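Local atomic coordinates of E3 ubiquitin-protein ligase RNF31 (Mus musculus, PDB entry 5Y3T), a protein that probably works as an RBR-type E3 ubiquitin ligase and probably binds HOIL-1. Residues 28-36 and 77-87. Numbering follows the deposited sequence.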
ATOM      1  N   GLU B  28      -7.663  12.831  -4.737  1.00 53.64           N
ATOM      2  CA  GLU B  28      -6.222  13.048  -4.612  1.00 57.39           C
ATOM      3  C   GLU B  28      -5.601  13.772  -5.851  1.00 59.16           C
ATOM      4  O   GLU B  28      -4.627  14.497  -5.686  1.00 50.96           O
ATOM      5  CB  GLU B  28      -5.431  11.775  -4.219  1.00 62.78           C
ATOM      6  CG  GLU B  28      -5.944  10.432  -4.714  1.00 68.43           C
ATOM      7  CD  GLU B  28      -7.109   9.916  -3.892  1.00 62.29           C
ATOM      8  OE1 GLU B  28      -6.929   9.549  -2.726  1.00 75.05           O
ATOM      9  OE2 GLU B  28      -8.214   9.923  -4.408  1.00 59.01           O
ATOM     10  N   GLU B  29      -6.169  13.586  -7.047  1.00 55.77           N
ATOM     11  CA  GLU B  29      -5.865  14.449  -8.227  1.00 50.67           C
ATOM     12  C   GLU B  29      -6.234  15.911  -8.050  1.00 50.08           C
ATOM     13  O   GLU B  29      -5.428  16.810  -8.327  1.00 49.98           O
ATOM     14  CB  GLU B  29      -6.549  13.932  -9.488  1.00 49.45           C
ATOM     15  CG  GLU B  29      -5.736  12.825 -10.164  1.00 55.51           C
ATOM     16  CD  GLU B  29      -6.484  11.956 -11.175  1.00 60.07           C
ATOM     17  OE1 GLU B  29      -7.736  11.932 -11.278  1.00 56.13           O
ATOM     18  OE2 GLU B  29      -5.764  11.217 -11.863  1.00 72.02           O
ATOM     19  N   VAL B  30      -7.444  16.156  -7.584  1.00 45.98           N
ATOM     20  CA  VAL B  30      -7.887  17.520  -7.399  1.00 48.65           C
ATOM     21  C   VAL B  30      -6.992  18.163  -6.357  1.00 53.51           C
ATOM     22  O   VAL B  30      -6.447  19.208  -6.612  1.00 52.68           O
ATOM     23  CB  VAL B  30      -9.382  17.620  -6.994  1.00 45.19           C
ATOM     24  CG1 VAL B  30      -9.775  19.035  -6.553  1.00 41.13           C
ATOM     25  CG2 VAL B  30     -10.243  17.220  -8.164  1.00 47.67           C
ATOM     26  N   PHE B  31      -6.815  17.517  -5.207  1.00 50.90           N
ATOM     27  CA  PHE B  31      -6.058  18.133  -4.126  1.00 51.58           C
ATOM     28  C   PHE B  31      -4.556  18.319  -4.471  1.00 50.29           C
ATOM     29  O   PHE B  31      -3.967  19.327  -4.111  1.00 51.09           O
ATOM     30  CB  PHE B  31      -6.222  17.316  -2.858  1.00 47.18           C
ATOM     31  CG  PHE B  31      -5.561  17.920  -1.667  1.00 48.40           C
ATOM     32  CD1 PHE B  31      -6.094  19.078  -1.069  1.00 47.59           C
ATOM     33  CD2 PHE B  31      -4.421  17.327  -1.109  1.00 47.19           C
ATOM     34  CE1 PHE B  31      -5.504  19.644   0.058  1.00 45.01           C
ATOM     35  CE2 PHE B  31      -3.822  17.888   0.029  1.00 51.12           C
ATOM     36  CZ  PHE B  31      -4.369  19.046   0.618  1.00 50.09           C
ATOM     37  N   SER B  32      -3.973  17.335  -5.152  1.00 47.56           N
ATOM     38  CA  SER B  32      -2.587  17.383  -5.604  1.00 53.17           C
ATOM     39  C   SER B  32      -2.338  18.559  -6.528  1.00 56.95           C
ATOM     40  O   SER B  32      -1.303  19.250  -6.399  1.00 62.44           O
ATOM     41  CB  SER B  32      -2.199  16.084  -6.320  1.00 53.91           C
ATOM     42  OG  SER B  32      -2.199  14.992  -5.397  1.00 52.85           O
ATOM     43  N   ALA B  33      -3.315  18.803  -7.411  1.00 52.08           N
ATOM     44  CA  ALA B  33      -3.310  19.965  -8.272  1.00 48.37           C
ATOM     45  C   ALA B  33      -3.351  21.274  -7.495  1.00 50.33           C
ATOM     46  O   ALA B  33      -2.528  22.166  -7.758  1.00 49.24           O
ATOM     47  CB  ALA B  33      -4.449  19.899  -9.226  1.00 48.88           C
ATOM     48  N   LEU B  34      -4.294  21.370  -6.551  1.00 51.71           N
ATOM     49  CA  LEU B  34      -4.447  22.528  -5.670  1.00 54.53           C
ATOM     50  C   LEU B  34      -3.152  22.829  -4.922  1.00 58.07           C
ATOM     51  O   LEU B  34      -2.692  23.962  -4.920  1.00 59.56           O
ATOM     52  CB  LEU B  34      -5.596  22.337  -4.676  1.00 60.83           C
ATOM     53  CG  LEU B  34      -7.046  22.283  -5.247  1.00 68.19           C
ATOM     54  CD1 LEU B  34      -8.131  21.999  -4.200  1.00 62.37           C
ATOM     55  CD2 LEU B  34      -7.372  23.571  -5.972  1.00 67.87           C
ATOM     56  N   GLN B  35      -2.553  21.820  -4.316  1.00 57.64           N
ATOM     57  CA  GLN B  35      -1.315  22.012  -3.530  1.00 57.13           C
ATOM     58  C   GLN B  35      -0.114  22.457  -4.366  1.00 52.49           C
ATOM     59  O   GLN B  35       0.615  23.340  -3.933  1.00 52.06           O
ATOM     60  CB  GLN B  35      -0.899  20.711  -2.863  1.00 56.55           C
ATOM     61  CG  GLN B  35      -1.876  20.216  -1.845  1.00 53.98           C
ATOM     62  CD  GLN B  35      -1.816  21.077  -0.643  1.00 55.18           C
ATOM     63  OE1 GLN B  35      -2.604  21.991  -0.508  1.00 66.55           O
ATOM     64  NE2 GLN B  35      -0.863  20.808   0.232  1.00 55.37           N
ATOM     65  N   TYR B  36       0.099  21.816  -5.517  1.00 44.45           N
ATOM     66  CA  TYR B  36       1.205  22.150  -6.414  1.00 49.93           C
ATOM     67  C   TYR B  36       1.119  23.546  -7.082  1.00 50.57           C
ATOM     68  O   TYR B  36       2.095  24.287  -7.110  1.00 53.51           O
ATOM     69  CB  TYR B  36       1.334  21.091  -7.503  1.00 50.32           C
ATOM     70  CG  TYR B  36       2.642  21.141  -8.264  1.00 55.56           C
ATOM     71  CD1 TYR B  36       3.838  20.718  -7.668  1.00 62.58           C
ATOM     72  CD2 TYR B  36       2.698  21.602  -9.576  1.00 59.44           C
ATOM     73  CE1 TYR B  36       5.052  20.767  -8.354  1.00 63.09           C
ATOM     74  CE2 TYR B  36       3.903  21.660 -10.271  1.00 60.12           C
ATOM     75  CZ  TYR B  36       5.076  21.236  -9.662  1.00 62.37           C
ATOM     76  OH  TYR B  36       6.262  21.291 -10.342  1.00 55.68           O
ATOM     77  N   ARG B  77       2.854   8.870 -11.359  1.00 46.37           N
ATOM     78  CA  ARG B  77       1.517   9.329 -10.991  1.00 50.00           C
ATOM     79  C   ARG B  77       1.174   8.861  -9.608  1.00 52.34           C
ATOM     80  O   ARG B  77       0.712   9.640  -8.766  1.00 53.22           O
ATOM     81  CB  ARG B  77       0.440   8.792 -11.987  1.00 55.28           C
ATOM     82  CG  ARG B  77      -1.008   9.208 -11.735  1.00 56.60           C
ATOM     83  CD  ARG B  77      -2.011   8.612 -12.747  1.00 60.30           C
ATOM     84  NE  ARG B  77      -3.422   8.951 -12.409  1.00 71.05           N
ATOM     85  CZ  ARG B  77      -4.272   8.235 -11.627  1.00 86.44           C
ATOM     86  NH1 ARG B  77      -3.913   7.075 -11.058  1.00 91.03           N
ATOM     87  NH2 ARG B  77      -5.521   8.675 -11.391  1.00 82.73           N
ATOM     88  N   LYS B  78       1.391   7.579  -9.372  1.00 52.51           N
ATOM     89  CA  LYS B  78       1.053   6.979  -8.088  1.00 55.99           C
ATOM     90  C   LYS B  78       1.826   7.721  -6.966  1.00 54.88           C
ATOM     91  O   LYS B  78       1.233   8.101  -5.964  1.00 47.09           O
ATOM     92  CB  LYS B  78       1.362   5.491  -8.142  1.00 60.37           C
ATOM     93  CG  LYS B  78       0.961   4.679  -6.921  1.00 70.12           C
ATOM     94  CD  LYS B  78       0.906   3.164  -7.217  1.00 83.03           C
ATOM     95  CE  LYS B  78       1.931   2.595  -8.245  1.00 89.35           C
ATOM     96  NZ  LYS B  78       3.396   2.638  -7.906  1.00 83.30           N
ATOM     97  N   ALA B  79       3.107   8.015  -7.201  1.00 49.23           N
ATOM     98  CA  ALA B  79       3.948   8.739  -6.223  1.00 50.78           C
ATOM     99  C   ALA B  79       3.519  10.200  -6.031  1.00 51.14           C
ATOM    100  O   ALA B  79       3.321  10.662  -4.916  1.00 51.98           O
ATOM    101  CB  ALA B  79       5.420   8.647  -6.611  1.00 46.37           C
ATOM    102  N   TRP B  80       3.397  10.925  -7.129  1.00 50.88           N
ATOM    103  CA  TRP B  80       2.808  12.263  -7.133  1.00 49.29           C
ATOM    104  C   TRP B  80       1.536  12.328  -6.283  1.00 43.30           C
ATOM    105  O   TRP B  80       1.377  13.169  -5.420  1.00 52.61           O
ATOM    106  CB  TRP B  80       2.566  12.675  -8.587  1.00 49.05           C
ATOM    107  CG  TRP B  80       1.592  13.775  -8.801  1.00 54.25           C
ATOM    108  CD1 TRP B  80       0.257  13.682  -9.156  1.00 61.44           C
ATOM    109  CD2 TRP B  80       1.875  15.138  -8.722  1.00 57.20           C
ATOM    110  NE1 TRP B  80      -0.311  14.937  -9.280  1.00 57.38           N
ATOM    111  CE2 TRP B  80       0.668  15.846  -9.016  1.00 57.80           C
ATOM    112  CE3 TRP B  80       3.027  15.841  -8.441  1.00 49.46           C
ATOM    113  CZ2 TRP B  80       0.604  17.177  -9.014  1.00 56.05           C
ATOM    114  CZ3 TRP B  80       2.965  17.136  -8.442  1.00 57.78           C
ATOM    115  CH2 TRP B  80       1.757  17.821  -8.716  1.00 62.42           C
ATOM    116  N   LEU B  81       0.649  11.397  -6.503  1.00 45.73           N
ATOM    117  CA  LEU B  81      -0.637  11.396  -5.828  1.00 46.63           C
ATOM    118  C   LEU B  81      -0.606  10.916  -4.405  1.00 44.34           C
ATOM    119  O   LEU B  81      -1.397  11.400  -3.614  1.00 55.18           O
ATOM    120  CB  LEU B  81      -1.656  10.540  -6.586  1.00 46.47           C
ATOM    121  CG  LEU B  81      -2.157  11.089  -7.923  1.00 45.52           C
ATOM    122  CD1 LEU B  81      -3.271  10.181  -8.367  1.00 43.15           C
ATOM    123  CD2 LEU B  81      -2.661  12.517  -7.827  1.00 48.09           C
ATOM    124  N   ASP B  82       0.267   9.977  -4.045  1.00 46.41           N
ATOM    125  CA  ASP B  82       0.315   9.549  -2.636  1.00 50.95           C
ATOM    126  C   ASP B  82       0.937  10.628  -1.748  1.00 53.22           C
ATOM    127  O   ASP B  82       0.610  10.701  -0.564  1.00 48.94           O
ATOM    128  CB  ASP B  82       1.013   8.199  -2.467  1.00 60.07           C
ATOM    129  CG  ASP B  82       0.245   7.050  -3.155  1.00 63.22           C
ATOM    130  OD1 ASP B  82      -0.987   7.145  -3.452  1.00 63.31           O
ATOM    131  OD2 ASP B  82       0.910   6.044  -3.435  1.00 71.88           O
ATOM    132  N   ARG B  83       1.747  11.516  -2.343  1.00 45.57           N
ATOM    133  CA  ARG B  83       2.329  12.605  -1.622  1.00 44.42           C
ATOM    134  C   ARG B  83       1.629  13.903  -1.958  1.00 47.38           C
ATOM    135  O   ARG B  83       2.173  14.992  -1.748  1.00 44.58           O
ATOM    136  CB  ARG B  83       3.822  12.675  -1.919  1.00 45.29           C
ATOM    137  CG  ARG B  83       4.580  11.393  -1.596  1.00 48.70           C
ATOM    138  CD  ARG B  83       4.277  10.793  -0.214  1.00 49.49           C
ATOM    139  NE  ARG B  83       4.433  11.763   0.871  1.00 51.02           N
ATOM    140  CZ  ARG B  83       4.008  11.600   2.128  1.00 47.16           C
ATOM    141  NH1 ARG B  83       3.364  10.503   2.520  1.00 46.50           N
ATOM    142  NH2 ARG B  83       4.239  12.560   3.007  1.00 46.71           N
ATOM    143  N   HIS B  84       0.408  13.821  -2.451  1.00 46.18           N
ATOM    144  CA  HIS B  84      -0.387  15.049  -2.604  1.00 53.22           C
ATOM    145  C   HIS B  84       0.292  16.196  -3.324  1.00 47.01           C
ATOM    146  O   HIS B  84       0.087  17.339  -2.964  1.00 48.94           O
ATOM    147  CB  HIS B  84      -0.890  15.529  -1.236  1.00 45.77           C
ATOM    148  CG  HIS B  84      -1.934  14.637  -0.661  1.00 51.62           C
ATOM    149  ND1 HIS B  84      -2.474  14.827   0.592  1.00 47.52           N
ATOM    150  CD2 HIS B  84      -2.537  13.531  -1.174  1.00 50.73           C
ATOM    151  CE1 HIS B  84      -3.358  13.877   0.828  1.00 48.17           C
ATOM    152  NE2 HIS B  84      -3.433  13.095  -0.237  1.00 50.76           N
ATOM    153  N   GLY B  85       1.054  15.890  -4.363  1.00 47.23           N
ATOM    154  CA  GLY B  85       1.642  16.941  -5.198  1.00 50.87           C
ATOM    155  C   GLY B  85       2.929  17.564  -4.665  1.00 51.88           C
ATOM    156  O   GLY B  85       3.430  18.543  -5.240  1.00 51.95           O
ATOM    157  N   ASN B  86       3.498  17.010  -3.596  1.00 46.60           N
ATOM    158  CA  ASN B  86       4.824  17.446  -3.166  1.00 49.14           C
ATOM    159  C   ASN B  86       5.874  16.834  -4.090  1.00 52.14           C
ATOM    160  O   ASN B  86       6.140  15.642  -3.990  1.00 48.29           O
ATOM    161  CB  ASN B  86       5.069  17.026  -1.728  1.00 54.26           C
ATOM    162  CG  ASN B  86       6.385  17.530  -1.176  1.00 53.20           C
ATOM    163  OD1 ASN B  86       7.436  17.496  -1.844  1.00 58.37           O
ATOM    164  ND2 ASN B  86       6.348  17.952   0.073  1.00 46.52           N
ATOM    165  N   LEU B  87       6.500  17.651  -4.953  1.00 52.55           N
ATOM    166  CA  LEU B  87       7.440  17.139  -5.965  1.00 54.60           C
ATOM    167  C   LEU B  87       8.589  16.312  -5.391  1.00 53.57           C
ATOM    168  O   LEU B  87       8.800  15.152  -5.805  1.00 61.58           O
ATOM    169  CB  LEU B  87       8.001  18.253  -6.851  1.00 55.84           C
ATOM    170  CG  LEU B  87       8.668  17.802  -8.148  1.00 60.56           C
ATOM    171  CD1 LEU B  87       7.797  16.788  -8.854  1.00 60.18           C
ATOM    172  CD2 LEU B  87       8.976  18.971  -9.096  1.00 60.81           C
TER
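Glu29 OE2 is gripped twice by Arg77: NH2 donates a short bond of 2.6 Å to it, and NE adds a weak one. The guanidinium comes from above the carboxylate, the two planes standing 80° apart, while Leu81 CD1 lies over the guanidinium centre. Glu29 OE1 is bonded to the backbone N of Ser26. Shortening Glu29 to an alanine is likely to leave the Arg77 guanidinium without this mate and free to swing, and to uncover the Leu81 methyls on which Glu29 CG rests. Deeper in, Ser32 is small, and its CA lies 4.3 Å from the CA of Gly85, in the turn after helix 73-82; Ser32 OG donates to Glu28 O of its own helix and packs on His84 CA. Gly85 belongs here, since a side chain would run into Ser32 O and, at these backbone angles, into the carbonyl O of His84. Aromatic pairs flank this close point. Phe31, its CG anti to the backbone N (chi1 -176°), presents an edge to the His84 face, whereas the Trp80 edge meets the Tyr36 face, CH2 lying 3.5 Å from Tyr36 CG. Segments 28-36 and 77-82 cross at 72°, the latter ending in a Schellman motif at His84, an all-helical packing consistent with the UBA domain pair of HOIP.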